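Local coordinates for agmatinase (Burkholderia thailandensis, PDB 4DZ4), which probably hydrolyses agmatine to putrescine and urea, as a manganese-dependent enzyme of the arginase family, at residues V220-L229 / G264-I274. Numbering follows the deposited sequence.
Sequences VHEHGARATL and GGLSSAQALAI
His221 and Gln270 meet through their polar ends. Gln270 NE2 donates to His221 ND1 at 3.2 Å, with an N-H...N angle of 162°. The donor lies 28° out of the imidazole plane, while ND1 lies close to the amide plane. The two flat groups are turned only slightly from each other. On the far side of the ring, His221 NE2 points edge-on, in its own plane, at the carbonyls of the 264-265 loop. Its bond to Gly264 O is weak, at 3.3 Å, and Gly265 O lies 3.0 Å from the same NE2.

Below this polar layer the contact is apolar. Ile274 has CG1 beside its backbone N and the chain extended from there to CD1, which brings CD1 to the methyl of Thr228, 3.7 Å from Thr228 CG2. Ile274 CG1 also packs on Ala225 CB. That same methyl meets Ala273 CB at 3.8 Å. Val220 CG1 adds contacts to Leu266 CD1 and, more loosely, Ile274 CD1. Leu229 CD1 lies against Ile274 O.

The second shell fixes the Gln270 amide. Gln270 OE1 accepts from Ser267 N at 2.9 Å, on a lone pair in the carbonyl plane. Ser267 OG in turn accepts from Gln270 N, closing a capping box at the start of helix 268-276. This fixes the amide rotation and turns NE2 to the histidine. Thr228 OG1 donates to Gly224 O, which also accepts from Thr228 N. Val220 and Thr228 rest on Val200 of strand 198-202. Asp251 holds the Gly264 and Gly265 amides, and Ala269 of a neighbouring subunit packs on His221.

The axes of segments 225-229 and 268-274 approach to 9.0 Å, with their N-to-C directions 41° apart. Gly265 lies about 11 Å from a bound manganese ion. The contact joins helices flanking the parallel sheet of the alpha/beta arginase fold.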
loop_
_atom_site.group_PDB
_atom_site.type_symbol
_atom_site.label_atom_id
_atom_site.label_comp_id
_atom_site.label_asym_id
_atom_site.label_seq_id
_atom_site.Cartn_x
_atom_site.Cartn_y
_atom_site.Cartn_z
ATOM N N VAL B 220 14.827 28.495 -5.358
ATOM C CA VAL B 220 14.468 28.407 -3.958
ATOM C C VAL B 220 15.535 27.615 -3.206
ATOM O O VAL B 220 15.945 28.013 -2.123
ATOM C CB VAL B 220 13.067 27.807 -3.740
ATOM C CG1 VAL B 220 12.769 27.618 -2.256
ATOM C CG2 VAL B 220 12.029 28.704 -4.397
ATOM N N HIS B 221 16.003 26.518 -3.797
ATOM C CA HIS B 221 17.023 25.695 -3.161
ATOM C C HIS B 221 18.311 26.477 -2.998
ATOM O O HIS B 221 18.982 26.364 -1.982
ATOM C CB HIS B 221 17.280 24.437 -3.995
ATOM C CG HIS B 221 16.145 23.437 -3.953
ATOM N ND1 HIS B 221 15.550 23.061 -2.799
ATOM C CD2 HIS B 221 15.520 22.723 -4.968
ATOM C CE1 HIS B 221 14.587 22.158 -3.067
ATOM N NE2 HIS B 221 14.577 21.949 -4.400
ATOM N N GLU B 222 18.662 27.249 -4.017
ATOM C CA GLU B 222 19.897 28.037 -4.011
ATOM C C GLU B 222 19.867 29.197 -3.001
ATOM O O GLU B 222 20.852 29.444 -2.306
ATOM C CB GLU B 222 20.181 28.584 -5.413
ATOM C CG GLU B 222 21.327 29.598 -5.477
ATOM C CD GLU B 222 22.693 28.989 -5.199
ATOM O OE1 GLU B 222 22.805 27.745 -5.037
ATOM O OE2 GLU B 222 23.690 29.761 -5.139
ATOM N N HIS B 223 18.749 29.911 -2.943
ATOM C CA HIS B 223 18.685 31.178 -2.212
ATOM C C HIS B 223 18.065 31.064 -0.858
ATOM O O HIS B 223 18.349 31.889 0.025
ATOM C CB HIS B 223 17.968 32.226 -3.060
ATOM C CG HIS B 223 18.731 32.612 -4.301
ATOM N ND1 HIS B 223 18.503 32.048 -5.504
ATOM C CD2 HIS B 223 19.788 33.503 -4.482
ATOM C CE1 HIS B 223 19.352 32.562 -6.414
ATOM N NE2 HIS B 223 20.135 33.457 -5.790
ATOM N N GLY B 224 17.192 30.075 -0.680
ATOM C CA GLY B 224 16.640 29.767 0.642
ATOM C C GLY B 224 15.299 30.426 0.893
ATOM O O GLY B 224 14.865 31.286 0.127
ATOM N N ALA B 225 14.650 30.012 1.979
ATOM C CA ALA B 225 13.288 30.436 2.276
ATOM C C ALA B 225 13.168 31.926 2.589
ATOM O O ALA B 225 12.221 32.571 2.127
ATOM C CB ALA B 225 12.700 29.588 3.411
ATOM N N ARG B 226 14.120 32.495 3.342
ATOM C CA ARG B 226 14.008 33.913 3.721
ATOM C C ARG B 226 14.100 34.773 2.463
ATOM O O ARG B 226 13.322 35.702 2.280
ATOM C CB ARG B 226 15.064 34.337 4.769
ATOM N N ALA B 227 15.045 34.450 1.584
ATOM C CA ALA B 227 15.220 35.191 0.339
ATOM C C ALA B 227 13.967 35.103 -0.555
ATOM O O ALA B 227 13.553 36.081 -1.181
ATOM C CB ALA B 227 16.459 34.706 -0.402
ATOM N N THR B 228 13.352 33.925 -0.563
ATOM C CA THR B 228 12.161 33.682 -1.376
ATOM C C THR B 228 11.007 34.505 -0.825
ATOM O O THR B 228 10.308 35.208 -1.557
ATOM C CB THR B 228 11.791 32.187 -1.338
ATOM O OG1 THR B 228 12.879 31.423 -1.890
ATOM C CG2 THR B 228 10.527 31.927 -2.123
ATOM N N LEU B 229 10.838 34.415 0.488
ATOM C CA LEU B 229 9.815 35.147 1.183
ATOM C C LEU B 229 9.962 36.650 0.930
ATOM O O LEU B 229 8.977 37.351 0.692
ATOM C CB LEU B 229 9.938 34.803 2.663
ATOM C CG LEU B 229 9.317 35.628 3.746
ATOM C CD1 LEU B 229 7.816 35.656 3.471
ATOM C CD2 LEU B 229 9.647 34.878 5.022
ATOM N N GLY B 264 12.355 16.979 -7.825
ATOM C CA GLY B 264 13.224 18.159 -7.565
ATOM C C GLY B 264 12.549 19.304 -6.814
ATOM O O GLY B 264 12.973 20.463 -6.933
ATOM N N GLY B 265 11.487 19.027 -6.083
ATOM C CA GLY B 265 10.681 20.106 -5.485
ATOM C C GLY B 265 11.138 20.533 -4.088
ATOM O O GLY B 265 12.237 20.201 -3.630
ATOM N N LEU B 266 10.275 21.294 -3.436
ATOM C CA LEU B 266 10.515 21.827 -2.105
ATOM C C LEU B 266 10.253 20.825 -1.001
ATOM O O LEU B 266 9.428 19.929 -1.144
ATOM C CB LEU B 266 9.617 23.053 -1.883
ATOM C CG LEU B 266 10.122 24.416 -2.377
ATOM C CD1 LEU B 266 10.530 24.484 -3.813
ATOM C CD2 LEU B 266 9.099 25.507 -2.083
ATOM N N SER B 267 10.947 20.982 0.125
ATOM C CA SER B 267 10.565 20.268 1.333
ATOM C C SER B 267 9.366 20.969 2.015
ATOM O O SER B 267 9.129 22.148 1.768
ATOM C CB SER B 267 11.738 20.203 2.315
ATOM O OG SER B 267 12.107 21.504 2.777
ATOM N N SER B 268 8.635 20.257 2.876
ATOM C CA SER B 268 7.589 20.943 3.645
ATOM C C SER B 268 8.232 22.013 4.560
ATOM O O SER B 268 7.614 23.059 4.799
ATOM C CB SER B 268 6.706 19.962 4.426
ATOM O OG SER B 268 7.531 19.158 5.239
ATOM N N ALA B 269 9.452 21.755 5.067
ATOM C CA ALA B 269 10.145 22.740 5.898
ATOM C C ALA B 269 10.326 24.058 5.141
ATOM O O ALA B 269 10.054 25.155 5.699
ATOM C CB ALA B 269 11.499 22.218 6.380
ATOM N N GLN B 270 10.815 23.981 3.911
ATOM C CA GLN B 270 10.985 25.202 3.089
ATOM C C GLN B 270 9.655 25.911 2.843
ATOM O O GLN B 270 9.544 27.127 3.009
ATOM C CB GLN B 270 11.629 24.908 1.728
ATOM C CG GLN B 270 13.082 24.463 1.727
ATOM C CD GLN B 270 13.524 23.949 0.355
ATOM O OE1 GLN B 270 12.911 23.033 -0.225
ATOM N NE2 GLN B 270 14.569 24.557 -0.194
ATOM N N ALA B 271 8.654 25.157 2.406
ATOM C CA ALA B 271 7.365 25.760 2.094
ATOM C C ALA B 271 6.747 26.444 3.320
ATOM O O ALA B 271 6.193 27.552 3.221
ATOM C CB ALA B 271 6.402 24.715 1.505
ATOM N N LEU B 272 6.788 25.757 4.459
ATOM C CA LEU B 272 6.138 26.289 5.650
ATOM C C LEU B 272 6.901 27.523 6.156
ATOM O O LEU B 272 6.292 28.472 6.666
ATOM C CB LEU B 272 6.013 25.209 6.728
ATOM C CG LEU B 272 5.032 24.070 6.354
ATOM C CD1 LEU B 272 5.105 23.009 7.437
ATOM C CD2 LEU B 272 3.583 24.573 6.174
ATOM N N ALA B 273 8.233 27.499 6.024
ATOM C CA ALA B 273 9.053 28.641 6.448
ATOM C C ALA B 273 8.644 29.881 5.632
ATOM O O ALA B 273 8.569 30.995 6.170
ATOM C CB ALA B 273 10.533 28.343 6.244
ATOM N N ILE B 274 8.388 29.676 4.338
ATOM C CA ILE B 274 7.930 30.769 3.465
ATOM C C ILE B 274 6.523 31.239 3.859
ATOM O O ILE B 274 6.325 32.427 4.130
ATOM C CB ILE B 274 7.984 30.371 1.969
ATOM C CG1 ILE B 274 9.432 30.073 1.552
ATOM C CG2 ILE B 274 7.414 31.489 1.091
ATOM C CD1 ILE B 274 9.514 29.276 0.249
#